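Long-range contact in cysteine protease-like VirA (Shigella flexneri, PDB 3EB8), which is a secreted virulence effector that promotes bacterial entry into epithelial cells and spreading within and between them, although its proposed tubulin-cleaving protease activity is disputed: residues R298-H310 against I318-G330. Residues are numbered along the deposited sequence; the frame is centred on the assembly and turned at random.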
loop_
_atom_site.group_PDB
_atom_site.type_symbol
_atom_site.label_atom_id
_atom_site.label_comp_id
_atom_site.label_asym_id
_atom_site.label_seq_id
_atom_site.Cartn_x
_atom_site.Cartn_y
_atom_site.Cartn_z
ATOM N N ARG A 298 4.555 15.187 16.280
ATOM C CA ARG A 298 4.988 14.271 15.200
ATOM C C ARG A 298 3.905 13.364 14.587
ATOM O O ARG A 298 3.317 12.544 15.284
ATOM C CB ARG A 298 6.155 13.392 15.646
ATOM C CG ARG A 298 6.614 12.439 14.545
ATOM C CD ARG A 298 7.884 11.708 14.921
ATOM N NE ARG A 298 7.759 11.088 16.235
ATOM C CZ ARG A 298 8.637 10.232 16.742
ATOM N NH1 ARG A 298 9.704 9.878 16.033
ATOM N NH2 ARG A 298 8.445 9.722 17.953
ATOM N N ALA A 299 3.687 13.512 13.274
ATOM C CA ALA A 299 2.611 12.835 12.531
ATOM C C ALA A 299 3.125 11.768 11.550
ATOM O O ALA A 299 4.314 11.726 11.237
ATOM C CB ALA A 299 1.741 13.856 11.794
ATOM N N TYR A 300 2.222 10.919 11.057
ATOM C CA TYR A 300 2.620 9.773 10.227
ATOM C C TYR A 300 1.848 9.658 8.920
ATOM O O TYR A 300 0.638 9.878 8.865
ATOM C CB TYR A 300 2.559 8.461 11.026
ATOM C CG TYR A 300 3.477 8.493 12.230
ATOM C CD1 TYR A 300 2.984 8.790 13.510
ATOM C CD2 TYR A 300 4.849 8.268 12.088
ATOM C CE1 TYR A 300 3.826 8.852 14.605
ATOM C CE2 TYR A 300 5.698 8.323 13.176
ATOM C CZ TYR A 300 5.180 8.614 14.431
ATOM O OH TYR A 300 6.022 8.671 15.514
ATOM N N GLU A 301 2.564 9.328 7.858
ATOM C CA GLU A 301 1.931 8.943 6.609
ATOM C C GLU A 301 1.939 7.424 6.546
ATOM O O GLU A 301 2.986 6.785 6.706
ATOM C CB GLU A 301 2.676 9.546 5.419
ATOM C CG GLU A 301 2.856 11.056 5.553
ATOM C CD GLU A 301 3.889 11.657 4.597
ATOM O OE1 GLU A 301 3.753 12.861 4.274
ATOM O OE2 GLU A 301 4.832 10.942 4.183
ATOM N N VAL A 302 0.769 6.842 6.330
ATOM C CA VAL A 302 0.664 5.397 6.187
ATOM C C VAL A 302 0.274 5.020 4.758
ATOM O O VAL A 302 -0.592 5.657 4.142
ATOM C CB VAL A 302 -0.401 4.843 7.141
ATOM C CG1 VAL A 302 -0.561 3.346 6.967
ATOM C CG2 VAL A 302 -0.060 5.216 8.570
ATOM N N SER A 303 0.935 3.996 4.232
ATOM C CA SER A 303 0.480 3.331 3.031
ATOM C C SER A 303 0.248 1.870 3.381
ATOM O O SER A 303 1.202 1.151 3.700
ATOM C CB SER A 303 1.526 3.420 1.933
ATOM O OG SER A 303 1.252 2.442 0.935
ATOM N N SER A 304 -1.010 1.436 3.336
ATOM C CA SER A 304 -1.371 0.064 3.682
ATOM C C SER A 304 -1.935 -0.663 2.467
ATOM O O SER A 304 -3.049 -0.387 2.027
ATOM C CB SER A 304 -2.397 0.057 4.817
ATOM O OG SER A 304 -2.665 -1.254 5.287
ATOM N N SER A 305 -1.173 -1.600 1.922
ATOM C CA SER A 305 -1.641 -2.339 0.763
ATOM C C SER A 305 -2.045 -3.742 1.130
ATOM O O SER A 305 -1.298 -4.465 1.787
ATOM C CB SER A 305 -0.565 -2.375 -0.304
ATOM O OG SER A 305 -0.285 -1.055 -0.713
ATOM N N ILE A 306 -3.231 -4.136 0.700
ATOM C CA ILE A 306 -3.626 -5.518 0.852
ATOM C C ILE A 306 -3.415 -6.217 -0.506
ATOM O O ILE A 306 -3.468 -5.574 -1.549
ATOM C CB ILE A 306 -5.064 -5.628 1.395
ATOM C CG1 ILE A 306 -5.307 -7.019 1.988
ATOM C CG2 ILE A 306 -6.096 -5.302 0.315
ATOM C CD1 ILE A 306 -6.570 -7.126 2.829
ATOM N N LEU A 307 -3.131 -7.516 -0.496
ATOM C CA LEU A 307 -2.765 -8.218 -1.728
ATOM C C LEU A 307 -3.608 -9.465 -1.982
ATOM O O LEU A 307 -3.056 -10.565 -2.077
ATOM C CB LEU A 307 -1.283 -8.633 -1.716
ATOM C CG LEU A 307 -0.155 -7.615 -1.475
ATOM C CD1 LEU A 307 1.201 -8.317 -1.328
ATOM C CD2 LEU A 307 -0.080 -6.583 -2.577
ATOM N N PRO A 308 -4.940 -9.310 -2.087
ATOM C CA PRO A 308 -5.763 -10.497 -2.329
ATOM C C PRO A 308 -5.370 -11.152 -3.641
ATOM O O PRO A 308 -4.994 -10.463 -4.574
ATOM C CB PRO A 308 -7.180 -9.918 -2.465
ATOM C CG PRO A 308 -6.954 -8.474 -2.795
ATOM C CD PRO A 308 -5.770 -8.104 -1.980
ATOM N N SER A 309 -5.465 -12.471 -3.709
ATOM C CA SER A 309 -5.162 -13.177 -4.951
ATOM C C SER A 309 -6.255 -12.894 -5.990
ATOM O O SER A 309 -7.414 -12.672 -5.630
ATOM C CB SER A 309 -5.075 -14.671 -4.691
ATOM O OG SER A 309 -6.363 -15.168 -4.426
ATOM N N HIS A 310 -5.881 -12.916 -7.267
ATOM C CA HIS A 310 -6.798 -12.629 -8.362
ATOM C C HIS A 310 -6.492 -13.537 -9.553
ATOM O O HIS A 310 -5.410 -13.444 -10.140
ATOM C CB HIS A 310 -6.663 -11.168 -8.803
ATOM C CG HIS A 310 -7.734 -10.728 -9.753
ATOM N ND1 HIS A 310 -7.522 -10.564 -11.108
ATOM C CD2 HIS A 310 -9.041 -10.445 -9.545
ATOM C CE1 HIS A 310 -8.647 -10.190 -11.684
ATOM N NE2 HIS A 310 -9.584 -10.107 -10.758
ATOM N N ILE A 318 -2.574 -11.074 -8.549
ATOM C CA ILE A 318 -2.893 -10.329 -7.339
ATOM C C ILE A 318 -3.660 -9.054 -7.673
ATOM O O ILE A 318 -3.395 -8.406 -8.680
ATOM C CB ILE A 318 -1.614 -9.939 -6.559
ATOM C CG1 ILE A 318 -1.030 -11.141 -5.818
ATOM C CG2 ILE A 318 -1.911 -8.827 -5.570
ATOM C CD1 ILE A 318 0.434 -10.960 -5.413
ATOM N N ASN A 319 -4.630 -8.707 -6.835
ATOM C CA ASN A 319 -5.270 -7.407 -6.908
ATOM C C ASN A 319 -4.724 -6.548 -5.780
ATOM O O ASN A 319 -5.115 -6.699 -4.623
ATOM C CB ASN A 319 -6.786 -7.562 -6.806
ATOM C CG ASN A 319 -7.521 -6.221 -6.721
ATOM O OD1 ASN A 319 -7.018 -5.181 -7.160
ATOM N ND2 ASN A 319 -8.725 -6.251 -6.154
ATOM N N LYS A 320 -3.785 -5.670 -6.112
ATOM C CA LYS A 320 -3.260 -4.746 -5.130
ATOM C C LYS A 320 -4.276 -3.643 -4.818
ATOM O O LYS A 320 -4.694 -2.889 -5.694
ATOM C CB LYS A 320 -1.953 -4.140 -5.607
ATOM C CG LYS A 320 -1.288 -3.219 -4.609
ATOM C CD LYS A 320 -0.026 -2.687 -5.233
ATOM C CE LYS A 320 0.709 -1.730 -4.349
ATOM N NZ LYS A 320 2.077 -1.510 -4.940
ATOM N N ILE A 321 -4.685 -3.567 -3.563
ATOM C CA ILE A 321 -5.550 -2.497 -3.122
ATOM C C ILE A 321 -4.759 -1.741 -2.095
ATOM O O ILE A 321 -4.431 -2.287 -1.050
ATOM C CB ILE A 321 -6.827 -3.043 -2.464
ATOM C CG1 ILE A 321 -7.578 -3.950 -3.429
ATOM C CG2 ILE A 321 -7.712 -1.918 -1.991
ATOM C CD1 ILE A 321 -8.835 -4.516 -2.842
ATOM N N GLU A 322 -4.427 -0.494 -2.395
ATOM C CA GLU A 322 -3.655 0.314 -1.480
ATOM C C GLU A 322 -4.472 1.470 -0.901
ATOM O O GLU A 322 -5.196 2.162 -1.627
ATOM C CB GLU A 322 -2.424 0.861 -2.190
ATOM C CG GLU A 322 -1.705 1.976 -1.462
ATOM C CD GLU A 322 -0.465 2.411 -2.212
ATOM O OE1 GLU A 322 -0.278 1.957 -3.357
ATOM O OE2 GLU A 322 0.337 3.193 -1.669
ATOM N N THR A 323 -4.356 1.669 0.411
ATOM C CA THR A 323 -4.924 2.829 1.061
ATOM C C THR A 323 -3.827 3.621 1.741
ATOM O O THR A 323 -3.016 3.062 2.477
ATOM C CB THR A 323 -5.919 2.441 2.130
ATOM O OG1 THR A 323 -6.768 1.405 1.631
ATOM C CG2 THR A 323 -6.750 3.664 2.559
ATOM N N SER A 324 -3.817 4.928 1.491
ATOM C CA SER A 324 -2.882 5.840 2.122
ATOM C C SER A 324 -3.634 6.945 2.876
ATOM O O SER A 324 -4.707 7.387 2.447
ATOM C CB SER A 324 -2.002 6.481 1.065
ATOM O OG SER A 324 -2.803 7.310 0.253
ATOM N N TYR A 325 -3.032 7.405 3.969
ATOM C CA TYR A 325 -3.602 8.426 4.818
ATOM C C TYR A 325 -2.579 8.975 5.816
ATOM O O TYR A 325 -1.502 8.393 6.032
ATOM C CB TYR A 325 -4.778 7.855 5.593
ATOM C CG TYR A 325 -4.454 6.574 6.298
ATOM C CD1 TYR A 325 -4.034 6.562 7.608
ATOM C CD2 TYR A 325 -4.565 5.366 5.644
ATOM C CE1 TYR A 325 -3.746 5.372 8.245
ATOM C CE2 TYR A 325 -4.274 4.178 6.261
ATOM C CZ TYR A 325 -3.869 4.174 7.555
ATOM O OH TYR A 325 -3.599 2.965 8.159
ATOM N N LEU A 326 -2.958 10.083 6.446
ATOM C CA LEU A 326 -2.176 10.731 7.489
ATOM C C LEU A 326 -2.763 10.414 8.864
ATOM O O LEU A 326 -3.977 10.471 9.059
ATOM C CB LEU A 326 -2.264 12.238 7.287
ATOM C CG LEU A 326 -0.999 13.071 7.238
ATOM C CD1 LEU A 326 -0.126 12.616 6.075
ATOM C CD2 LEU A 326 -1.407 14.518 7.066
ATOM N N VAL A 327 -1.903 10.094 9.818
ATOM C CA VAL A 327 -2.320 9.987 11.206
ATOM C C VAL A 327 -1.703 11.120 12.016
ATOM O O VAL A 327 -0.473 11.192 12.151
ATOM C CB VAL A 327 -1.887 8.656 11.834
ATOM C CG1 VAL A 327 -2.420 8.578 13.268
ATOM C CG2 VAL A 327 -2.363 7.479 10.988
ATOM N N HIS A 328 -2.555 11.998 12.551
ATOM C CA HIS A 328 -2.113 13.193 13.274
ATOM C C HIS A 328 -1.441 12.860 14.623
ATOM O O HIS A 328 -1.682 11.808 15.221
ATOM C CB HIS A 328 -3.286 14.188 13.446
ATOM C CG HIS A 328 -4.210 13.861 14.583
ATOM N ND1 HIS A 328 -5.448 13.278 14.399
ATOM C CD2 HIS A 328 -4.071 14.025 15.921
ATOM C CE1 HIS A 328 -6.029 13.093 15.572
ATOM N NE2 HIS A 328 -5.213 13.534 16.513
ATOM N N ALA A 329 -0.616 13.778 15.101
ATOM C CA ALA A 329 0.216 13.576 16.295
ATOM C C ALA A 329 -0.479 13.130 17.584
ATOM O O ALA A 329 0.079 12.367 18.379
ATOM C CB ALA A 329 1.013 14.828 16.567
ATOM N N GLY A 330 -1.675 13.624 17.843
ATOM C CA GLY A 330 -2.309 13.238 19.097
ATOM C C GLY A 330 -3.238 12.026 19.060
ATOM O O GLY A 330 -4.036 11.839 19.990
HETATM O O HOH W 1 -6.002 -1.195 1.639
#
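Val302 lies over one face of the Tyr325 ring in a CH-pi contact, its CB 3.8 Å from the ring centroid and 24° off the ring normal, while CG2 of Val327 sits at the ring edge, in plane. CG of Tyr325 stands between its own backbone N and carbonyl carbon (chi1 51°), which lays the ring back alongside Val302, and Val302 CG1 comes within 3.5 Å of Tyr325 CZ. On the same side of the sheet, Ile306 CG2 packs on Ile321 CB at 3.7 Å. A water bridges the strands here: it donates to Ser304 O and hydrogen-bonds Thr323 OG1.

The other side is largely polar. With CG anti to the backbone N (chi1 166°) and an extended chain, Glu322 rises from the sheet past Ser305, whose OG touches Glu322 CB at 3.2 Å, and its carboxylate ends at Ser303; Ser303 OG donates to Glu322 OE2 over 2.9 Å, meeting it from above the carboxylate plane. Beyond it, Glu301 CG rests against Leu326 CD1.

Paired N-H to O bonds tie Tyr300 to Val327, Val302 to Tyr325, Ser304 to Thr323 and Ile306 to Ile321. Pro308 has no N-H to give, so one bond remains there, Asn319 N to Pro308 O at 2.9 Å.

These antiparallel strands form a hairpin inside the mixed sheet, flanked by strand 274-283 beside 298-310 and strand 348-356 beside 318-330. The Tyr325 hydroxyl reaches Ser234 OG, and Ser304 OG bonds Ala235 O. Helix 245-265 packs on the same face, with Tyr251 against Ile321, whereas Lys320 NZ bonds Ala116 O and Cys119 O at the end of helix 110-118.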